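Local coordinates for HutD family protein (Pseudomonas aeruginosa, PDB 1YLL) that is of unknown biochemical function but belongs to the cupin-like HutD family and may be linked to histidine utilisation, at residues 8-13 / 165-170; 27-32 / 42-47; 60-65 / 113-118. One frame throughout, in Å; residues are numbered along the deposited sequence.

Contact 1: residues 8-13 / 165-170; sequences ILRAVD and AHDCLC
With its second torsion at -71°, the chain of R10 leaves the backbone opposite its own carbonyl carbon and then folds back, which carries the guanidinium to the carboxylate of D167. D167 has its CG likewise opposite the carbonyl carbon (chi1 -72°), which brings the end of its side chain up to R10 and A11. NH2 of R10 donates to OD1 of D167 over 2.8 Å in a salt bridge; NH2 also binds the carbonyl of Q162, and OD1 accepts from N of A164. OD1 lies in the guanidinium plane but is itself met from above the carboxylate, and the two planes stand 81° apart. One guanidinium face rests on CG2 of I8. The second oxygen of D167, OD2, takes the backbone N of A11 at 3.0 Å, on its anti side but well out of the carboxylate plane, and also accepts from a water that receives the N-H of V12. An aspartate suits this place because its short arm serves both the arginine and the start of the 3-10 turn 11-13. The pairing extends a cupin-type antiparallel sheet, in which 6-9 is the outermost strand within the chain, beside 168-171: L9 and C168 exchange two backbone bonds, L9 N to C168 O measuring 2.7 Å. I8 meets L169 on one face, CG1 to CD1 at 3.8 Å. A11 is small enough for its CB to lie 3.6 Å from O of H166.

Contact 2: residues 27-32 / 42-47; sequences EEIARD and WRLSIA
Strands 27-31 and 42-47 pair antiparallel as part of a hairpin, their axes 157° apart, with the register shifted by one residue at a classic bulge where I29 and A30 both face L44: O of L44 takes N of I29 at 2.8 Å and, weakly, N of A30. The bulge turns I29 toward strand 42-47, and its CD1 packs at 3.9 Å from both CD1 of L44 and CG1 of I46, branched apolar chains on the side where F145 meets I29 and I46 and L143 meets L44. W42 offers its indole face to D32, whose CB sits 3.6 Å from the centroid of the five-membered ring. OD2 of D32 accepts from N of W42 and also from G41 N. R31 grips the E28 carboxylate side-on, R31 NE to E28 OE1 at 2.7 Å and R31 NH2 to E28 OE2. R43, extended with CG anti to its backbone N (chi1 178°), brings NE to OE2 of E28 at 2.8 Å, from above the carboxylate plane. NH1 of R31 is held in addition by the carbonyls of G34 and G36. The shared carboxylate lets R31 NH2 and R43 NE sit 4.1 Å apart, and the two arginines in turn probably keep it ionised.

Contact 3: residues 60-65 / 113-118; sequences GYQRII and LIYAPR
Y115 presents a ring face to Q62, the two side chains running alongside each other in the same direction. CB of Q62 stands 4.0 Å from the centroid of the Y115 ring, a CH-pi contact, and CG of Q62 lies 3.5 Å from CE2 of Y115 near the rim. The ring reaches this place because CG of Y115 lies between its backbone N and carbonyl carbon (chi1 71°). Y61 is turned differently: its ring meets the 113-118 backbone edge-on, CD2 at 3.5 Å from C of Y115, while its CB packs on CG2 of I114 at 3.6 Å with the two side chains at about a right angle. F40 lies against this ring, and its carbonyl binds the tyrosine hydroxyl. R63 and I114 again run side by side, and CD1 of I114 sits over one guanidinium face, 3.8 Å from NE of R63. Two antiparallel pairs, Q62 with Y115 and I64 with L113, exchange four backbone bonds and join strands 62-69 and 108-115 of a six-stranded cupin-like sheet. Beyond the last pair, P117, which lacks an N-H to donate, sets its CD 3.6 Å from O of G60. At the edge of the R63 guanidinium lies a water that accepts from NE and is also close to O of L113, and NH2 binds OD1 of N112. These polar partners are neutral dipoles, which would stabilise the buried charge.

How the contacts relate
Contacts 2 and 3 belong to one six-stranded sheet, where strands 42-49 and 108-115 are neighbours: R43 N lies 2.8 Å from I114 O, a probable hydrogen bond, and W42 packs on Y115. Contact 1 is in the separate five-stranded sheet, yet L9 and C168 pack against I29, A30 and L44, so the bulged hairpin lies between the other two contacts. Contacts 1 and 3 do not touch, their centres about 21 Å apart on opposite sides of the chain's centre. Contact 3 is mostly buried and contacts 1 and 2 partly so, with contact 2 nearest the centre. Carboxylates pair with arginines in both partly buried contacts; in contact 3 aromatic and aliphatic packing prevails.

Contact 1: residues 8-13 / 165-170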
loop_
_atom_site.group_PDB
_atom_site.type_symbol
_atom_site.label_atom_id
_atom_site.label_comp_id
_atom_site.label_asym_id
_atom_site.label_seq_id
_atom_site.Cartn_x
_atom_site.Cartn_y
_atom_site.Cartn_z
ATOM N N ILE D 8 9.030 2.912 13.290
ATOM C CA ILE D 8 9.884 1.813 12.899
ATOM C C ILE D 8 11.204 2.075 13.578
ATOM O O ILE D 8 11.837 3.128 13.366
ATOM C CB ILE D 8 10.036 1.701 11.382
ATOM C CG1 ILE D 8 8.674 1.339 10.763
ATOM C CG2 ILE D 8 11.040 0.609 11.038
ATOM C CD1 ILE D 8 8.695 1.170 9.256
ATOM N N LEU D 9 11.601 1.135 14.437
ATOM C CA LEU D 9 12.841 1.272 15.184
ATOM C C LEU D 9 13.972 0.717 14.339
ATOM O O LEU D 9 13.845 -0.347 13.748
ATOM C CB LEU D 9 12.731 0.512 16.528
ATOM C CG LEU D 9 11.492 0.966 17.325
ATOM C CD1 LEU D 9 11.284 0.073 18.539
ATOM C CD2 LEU D 9 11.639 2.442 17.714
ATOM N N ARG D 10 15.068 1.463 14.241
ATOM C CA ARG D 10 16.177 1.008 13.432
ATOM C C ARG D 10 17.296 0.367 14.234
ATOM O O ARG D 10 17.779 0.920 15.210
ATOM C CB ARG D 10 16.717 2.186 12.615
ATOM C CG ARG D 10 15.606 2.882 11.833
ATOM C CD ARG D 10 15.108 2.025 10.680
ATOM N NE ARG D 10 13.967 2.654 10.009
ATOM C CZ ARG D 10 13.278 2.102 9.014
ATOM N NH1 ARG D 10 12.260 2.761 8.483
ATOM N NH2 ARG D 10 13.614 0.906 8.539
ATOM N N ALA D 11 17.731 -0.786 13.765
ATOM C CA ALA D 11 18.774 -1.542 14.439
ATOM C C ALA D 11 20.042 -0.721 14.617
ATOM O O ALA D 11 20.697 -0.819 15.647
ATOM C CB ALA D 11 19.065 -2.811 13.678
ATOM N N VAL D 12 20.406 0.082 13.615
ATOM C CA VAL D 12 21.611 0.909 13.758
ATOM C C VAL D 12 21.535 1.812 14.996
ATOM O O VAL D 12 22.572 2.261 15.514
ATOM C CB VAL D 12 21.836 1.797 12.510
ATOM C CG1 VAL D 12 23.121 2.600 12.671
ATOM C CG2 VAL D 12 21.920 0.931 11.275
ATOM N N ASP D 13 20.325 2.065 15.498
ATOM C CA ASP D 13 20.143 2.903 16.681
ATOM C C ASP D 13 19.966 2.179 18.012
ATOM O O ASP D 13 19.803 2.813 19.052
ATOM C CB ASP D 13 18.936 3.829 16.531
ATOM C CG ASP D 13 19.097 4.830 15.402
ATOM O OD1 ASP D 13 20.251 5.228 15.115
ATOM O OD2 ASP D 13 18.063 5.213 14.820
ATOM N N ALA D 165 17.326 -5.470 7.860
ATOM C CA ALA D 165 17.620 -6.546 8.817
ATOM C C ALA D 165 17.742 -6.011 10.238
ATOM O O ALA D 165 18.469 -5.052 10.506
ATOM C CB ALA D 165 18.898 -7.279 8.429
ATOM N N HIS D 166 17.005 -6.669 11.130
ATOM C CA HIS D 166 16.899 -6.370 12.555
ATOM C C HIS D 166 16.129 -5.133 12.934
ATOM O O HIS D 166 16.088 -4.774 14.111
ATOM C CB HIS D 166 18.271 -6.384 13.257
ATOM C CG HIS D 166 18.891 -7.747 13.302
ATOM N ND1 HIS D 166 19.998 -8.044 14.069
ATOM C CD2 HIS D 166 18.567 -8.889 12.649
ATOM C CE1 HIS D 166 20.330 -9.309 13.884
ATOM N NE2 HIS D 166 19.477 -9.846 13.026
ATOM N N ASP D 167 15.496 -4.472 11.960
ATOM C CA ASP D 167 14.668 -3.305 12.293
ATOM C C ASP D 167 13.362 -3.859 12.897
ATOM O O ASP D 167 13.003 -5.019 12.672
ATOM C CB ASP D 167 14.301 -2.486 11.055
ATOM C CG ASP D 167 15.488 -1.704 10.481
ATOM O OD1 ASP D 167 15.322 -1.136 9.375
ATOM O OD2 ASP D 167 16.568 -1.641 11.115
ATOM N N CYS D 168 12.630 -3.008 13.601
ATOM C CA CYS D 168 11.409 -3.464 14.245
ATOM C C CYS D 168 10.291 -2.423 14.265
ATOM O O CYS D 168 10.470 -1.317 14.741
ATOM C CB CYS D 168 11.754 -3.892 15.675
ATOM S SG CYS D 168 10.416 -4.669 16.698
ATOM N N LEU D 169 9.137 -2.792 13.742
ATOM C CA LEU D 169 8.007 -1.891 13.794
ATOM C C LEU D 169 7.475 -1.947 15.215
ATOM O O LEU D 169 7.416 -3.015 15.808
ATOM C CB LEU D 169 6.901 -2.360 12.874
ATOM C CG LEU D 169 5.632 -1.526 13.081
ATOM C CD1 LEU D 169 5.571 -0.482 11.985
ATOM C CD2 LEU D 169 4.405 -2.378 13.063
ATOM N N CYS D 170 7.113 -0.800 15.780
ATOM C CA CYS D 170 6.524 -0.806 17.122
ATOM C C CYS D 170 5.233 -0.014 17.013
ATOM O O CYS D 170 5.283 1.185 16.730
ATOM C CB CYS D 170 7.444 -0.132 18.152
ATOM S SG CYS D 170 6.740 -0.084 19.881
HETATM O O HOH W 1 19.000 -0.225 10.835
#

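Contact 2: residues 27-32 / 42-47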
loop_
_atom_site.group_PDB
_atom_site.type_symbol
_atom_site.label_atom_id
_atom_site.label_comp_id
_atom_site.label_asym_id
_atom_site.label_seq_id
_atom_site.Cartn_x
_atom_site.Cartn_y
_atom_site.Cartn_z
ATOM N N GLU D 27 21.055 -5.590 23.498
ATOM C CA GLU D 27 20.594 -4.400 22.777
ATOM C C GLU D 27 19.067 -4.296 22.970
ATOM O O GLU D 27 18.321 -5.088 22.399
ATOM C CB GLU D 27 20.911 -4.500 21.276
ATOM C CG GLU D 27 22.403 -4.429 20.946
ATOM C CD GLU D 27 22.685 -4.392 19.446
ATOM O OE1 GLU D 27 21.786 -4.731 18.643
ATOM O OE2 GLU D 27 23.819 -4.041 19.068
ATOM N N GLU D 28 18.611 -3.343 23.774
ATOM C CA GLU D 28 17.172 -3.187 24.002
ATOM C C GLU D 28 16.523 -2.520 22.834
ATOM O O GLU D 28 16.913 -1.422 22.416
ATOM C CB GLU D 28 16.891 -2.380 25.283
ATOM C CG GLU D 28 15.375 -2.174 25.540
ATOM C CD GLU D 28 15.064 -1.653 26.948
ATOM O OE1 GLU D 28 14.187 -0.779 27.074
ATOM O OE2 GLU D 28 15.668 -2.128 27.922
ATOM N N ILE D 29 15.511 -3.176 22.289
ATOM C CA ILE D 29 14.781 -2.627 21.157
ATOM C C ILE D 29 13.694 -1.683 21.642
ATOM O O ILE D 29 13.561 -0.560 21.136
ATOM C CB ILE D 29 14.139 -3.776 20.336
ATOM C CG1 ILE D 29 15.254 -4.669 19.760
ATOM C CG2 ILE D 29 13.252 -3.206 19.219
ATOM C CD1 ILE D 29 14.730 -5.907 19.066
ATOM N N ALA D 30 12.930 -2.132 22.632
ATOM C CA ALA D 30 11.829 -1.335 23.127
ATOM C C ALA D 30 11.272 -1.865 24.443
ATOM O O ALA D 30 11.488 -3.025 24.796
ATOM C CB ALA D 30 10.717 -1.354 22.069
ATOM N N ARG D 31 10.558 -1.015 25.176
ATOM C CA ARG D 31 9.875 -1.436 26.402
ATOM C C ARG D 31 8.602 -0.593 26.478
ATOM O O ARG D 31 8.517 0.446 25.826
ATOM C CB ARG D 31 10.712 -1.198 27.655
ATOM C CG ARG D 31 11.027 0.259 27.893
ATOM C CD ARG D 31 11.655 0.404 29.266
ATOM N NE ARG D 31 12.897 -0.368 29.371
ATOM C CZ ARG D 31 13.467 -0.702 30.521
ATOM N NH1 ARG D 31 12.918 -0.327 31.671
ATOM N NH2 ARG D 31 14.552 -1.457 30.527
ATOM N N ASP D 32 7.613 -1.043 27.242
ATOM C CA ASP D 32 6.402 -0.255 27.346
ATOM C C ASP D 32 6.678 1.002 28.151
ATOM O O ASP D 32 6.165 2.079 27.830
ATOM C CB ASP D 32 5.243 -1.040 27.973
ATOM C CG ASP D 32 5.518 -1.497 29.401
ATOM O OD1 ASP D 32 4.537 -1.543 30.194
ATOM O OD2 ASP D 32 6.668 -1.827 29.740
ATOM N N TRP D 42 6.866 -4.951 29.592
ATOM C CA TRP D 42 7.392 -5.871 28.589
ATOM C C TRP D 42 8.627 -5.202 28.012
ATOM O O TRP D 42 8.777 -3.966 28.042
ATOM C CB TRP D 42 6.371 -6.229 27.483
ATOM C CG TRP D 42 5.776 -5.076 26.744
ATOM C CD1 TRP D 42 4.511 -4.573 26.897
ATOM C CD2 TRP D 42 6.392 -4.298 25.717
ATOM N NE1 TRP D 42 4.306 -3.538 26.036
ATOM C CE2 TRP D 42 5.444 -3.335 25.300
ATOM C CE3 TRP D 42 7.658 -4.317 25.104
ATOM C CZ2 TRP D 42 5.718 -2.380 24.297
ATOM C CZ3 TRP D 42 7.925 -3.377 24.107
ATOM C CH2 TRP D 42 6.964 -2.419 23.716
ATOM N N ARG D 43 9.543 -6.033 27.540
ATOM C CA ARG D 43 10.776 -5.560 26.958
ATOM C C ARG D 43 11.181 -6.504 25.835
ATOM O O ARG D 43 11.091 -7.733 25.984
ATOM C CB ARG D 43 11.880 -5.561 28.007
ATOM C CG ARG D 43 13.225 -5.131 27.521
ATOM C CD ARG D 43 14.120 -4.936 28.727
ATOM N NE ARG D 43 15.540 -4.842 28.397
ATOM C CZ ARG D 43 16.357 -5.884 28.252
ATOM N NH1 ARG D 43 17.636 -5.676 27.969
ATOM N NH2 ARG D 43 15.910 -7.123 28.359
ATOM N N LEU D 44 11.623 -5.927 24.724
ATOM C CA LEU D 44 12.061 -6.711 23.567
ATOM C C LEU D 44 13.535 -6.387 23.375
ATOM O O LEU D 44 13.941 -5.215 23.450
ATOM C CB LEU D 44 11.283 -6.261 22.323
ATOM C CG LEU D 44 10.539 -7.153 21.321
ATOM C CD1 LEU D 44 10.993 -6.777 19.895
ATOM C CD2 LEU D 44 10.688 -8.642 21.625
ATOM N N SER D 45 14.351 -7.387 23.103
ATOM C CA SER D 45 15.772 -7.104 22.945
ATOM C C SER D 45 16.475 -8.182 22.130
ATOM O O SER D 45 15.918 -9.256 21.887
ATOM C CB SER D 45 16.439 -7.068 24.326
ATOM O OG SER D 45 16.268 -8.329 25.002
ATOM N N ILE D 46 17.704 -7.857 21.720
ATOM C CA ILE D 46 18.564 -8.797 21.011
ATOM C C ILE D 46 19.776 -8.936 21.921
ATOM O O ILE D 46 20.288 -7.940 22.419
ATOM C CB ILE D 46 19.084 -8.241 19.696
ATOM C CG1 ILE D 46 17.963 -8.098 18.689
ATOM C CG2 ILE D 46 20.174 -9.173 19.140
ATOM C CD1 ILE D 46 18.432 -7.147 17.587
ATOM N N ALA D 47 20.238 -10.147 22.168
ATOM C CA ALA D 47 21.416 -10.283 23.016
ATOM C C ALA D 47 22.484 -11.046 22.262
ATOM O O ALA D 47 22.186 -11.801 21.332
ATOM C CB ALA D 47 21.072 -10.996 24.322
#

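Contact 3: residues 60-65 / 113-118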
loop_
_atom_site.group_PDB
_atom_site.type_symbol
_atom_site.label_atom_id
_atom_site.label_comp_id
_atom_site.label_asym_id
_atom_site.label_seq_id
_atom_site.Cartn_x
_atom_site.Cartn_y
_atom_site.Cartn_z
ATOM N N GLY D 60 9.602 -12.938 38.366
ATOM C CA GLY D 60 8.218 -12.592 38.111
ATOM C C GLY D 60 7.814 -12.459 36.653
ATOM O O GLY D 60 6.619 -12.357 36.345
ATOM N N TYR D 61 8.797 -12.479 35.757
ATOM C CA TYR D 61 8.529 -12.338 34.329
ATOM C C TYR D 61 8.520 -13.641 33.566
ATOM O O TYR D 61 9.167 -14.614 33.968
ATOM C CB TYR D 61 9.600 -11.475 33.661
ATOM C CG TYR D 61 9.609 -10.029 34.057
ATOM C CD1 TYR D 61 10.453 -9.571 35.071
ATOM C CD2 TYR D 61 8.806 -9.104 33.399
ATOM C CE1 TYR D 61 10.502 -8.207 35.411
ATOM C CE2 TYR D 61 8.838 -7.744 33.716
ATOM C CZ TYR D 61 9.694 -7.291 34.718
ATOM O OH TYR D 61 9.804 -5.944 34.976
ATOM N N GLN D 62 7.759 -13.650 32.463
ATOM C CA GLN D 62 7.711 -14.785 31.529
ATOM C C GLN D 62 8.710 -14.409 30.422
ATOM O O GLN D 62 8.777 -13.274 30.008
ATOM C CB GLN D 62 6.324 -14.902 30.890
ATOM C CG GLN D 62 6.254 -15.920 29.762
ATOM C CD GLN D 62 6.508 -17.316 30.268
ATOM O OE1 GLN D 62 7.384 -18.041 29.776
ATOM N NE2 GLN D 62 5.727 -17.712 31.248
ATOM N N ARG D 63 9.471 -15.375 29.962
ATOM C CA ARG D 63 10.441 -15.106 28.899
ATOM C C ARG D 63 10.186 -16.013 27.714
ATOM O O ARG D 63 9.756 -17.161 27.854
ATOM C CB ARG D 63 11.876 -15.355 29.406
ATOM C CG ARG D 63 12.317 -14.463 30.578
ATOM C CD ARG D 63 13.840 -14.541 30.799
ATOM N NE ARG D 63 14.581 -14.147 29.592
ATOM C CZ ARG D 63 15.901 -13.971 29.553
ATOM N NH1 ARG D 63 16.625 -14.155 30.647
ATOM N NH2 ARG D 63 16.506 -13.598 28.419
ATOM N N ILE D 64 10.451 -15.478 26.523
ATOM C CA ILE D 64 10.391 -16.305 25.312
ATOM C C ILE D 64 11.674 -15.892 24.580
ATOM O O ILE D 64 11.867 -14.715 24.261
ATOM C CB ILE D 64 9.199 -16.004 24.418
ATOM C CG1 ILE D 64 7.890 -16.119 25.216
ATOM C CG2 ILE D 64 9.177 -17.010 23.260
ATOM C CD1 ILE D 64 6.636 -16.047 24.299
ATOM N N ILE D 65 12.542 -16.861 24.296
ATOM C CA ILE D 65 13.797 -16.542 23.631
ATOM C C ILE D 65 13.890 -17.322 22.328
ATOM O O ILE D 65 13.358 -18.423 22.219
ATOM C CB ILE D 65 14.984 -16.949 24.550
ATOM C CG1 ILE D 65 16.305 -16.473 23.964
ATOM C CG2 ILE D 65 14.980 -18.464 24.765
ATOM C CD1 ILE D 65 17.344 -16.315 25.033
ATOM N N LEU D 113 11.828 -11.806 24.297
ATOM C CA LEU D 113 10.639 -11.056 24.730
ATOM C C LEU D 113 10.582 -11.368 26.229
ATOM O O LEU D 113 10.682 -12.518 26.593
ATOM C CB LEU D 113 9.354 -11.647 24.124
ATOM C CG LEU D 113 8.022 -10.868 24.051
ATOM C CD1 LEU D 113 6.862 -11.774 24.321
ATOM C CD2 LEU D 113 7.993 -9.629 24.902
ATOM N N ILE D 114 10.477 -10.350 27.078
ATOM C CA ILE D 114 10.324 -10.591 28.515
ATOM C C ILE D 114 9.094 -9.776 28.893
ATOM O O ILE D 114 9.042 -8.595 28.578
ATOM C CB ILE D 114 11.560 -10.087 29.277
ATOM C CG1 ILE D 114 12.803 -10.811 28.732
ATOM C CG2 ILE D 114 11.404 -10.300 30.820
ATOM C CD1 ILE D 114 14.097 -10.394 29.394
ATOM N N TYR D 115 8.123 -10.396 29.566
ATOM C CA TYR D 115 6.938 -9.639 29.934
ATOM C C TYR D 115 6.320 -10.140 31.235
ATOM O O TYR D 115 6.550 -11.274 31.658
ATOM C CB TYR D 115 5.895 -9.681 28.814
ATOM C CG TYR D 115 5.214 -11.007 28.622
ATOM C CD1 TYR D 115 3.957 -11.275 29.177
ATOM C CD2 TYR D 115 5.825 -12.019 27.887
ATOM C CE1 TYR D 115 3.330 -12.509 28.994
ATOM C CE2 TYR D 115 5.208 -13.263 27.694
ATOM C CZ TYR D 115 3.956 -13.505 28.251
ATOM O OH TYR D 115 3.381 -14.738 28.085
ATOM N N ALA D 116 5.549 -9.252 31.859
ATOM C CA ALA D 116 4.865 -9.527 33.123
ATOM C C ALA D 116 3.494 -10.149 32.776
ATOM O O ALA D 116 2.568 -9.442 32.385
ATOM C CB ALA D 116 4.698 -8.206 33.864
ATOM N N PRO D 117 3.337 -11.467 32.968
ATOM C CA PRO D 117 2.065 -12.100 32.619
ATOM C C PRO D 117 0.820 -11.611 33.371
ATOM O O PRO D 117 -0.303 -11.724 32.882
ATOM C CB PRO D 117 2.350 -13.588 32.800
ATOM C CG PRO D 117 3.411 -13.639 33.851
ATOM C CD PRO D 117 4.275 -12.432 33.579
ATOM N N ARG D 118 1.027 -11.034 34.544
ATOM C CA ARG D 118 -0.139 -10.521 35.269
ATOM C C ARG D 118 -0.634 -9.184 34.671
ATOM O O ARG D 118 -1.752 -8.708 34.978
ATOM C CB ARG D 118 0.226 -10.339 36.753
ATOM C CG ARG D 118 0.412 -11.653 37.483
ATOM C CD ARG D 118 0.922 -11.482 38.926
ATOM N NE ARG D 118 0.970 -12.792 39.570
ATOM C CZ ARG D 118 -0.108 -13.437 40.019
ATOM N NH1 ARG D 118 0.021 -14.636 40.570
ATOM N NH2 ARG D 118 -1.300 -12.867 39.957
HETATM O O HOH W 2 13.526 -13.784 27.008
#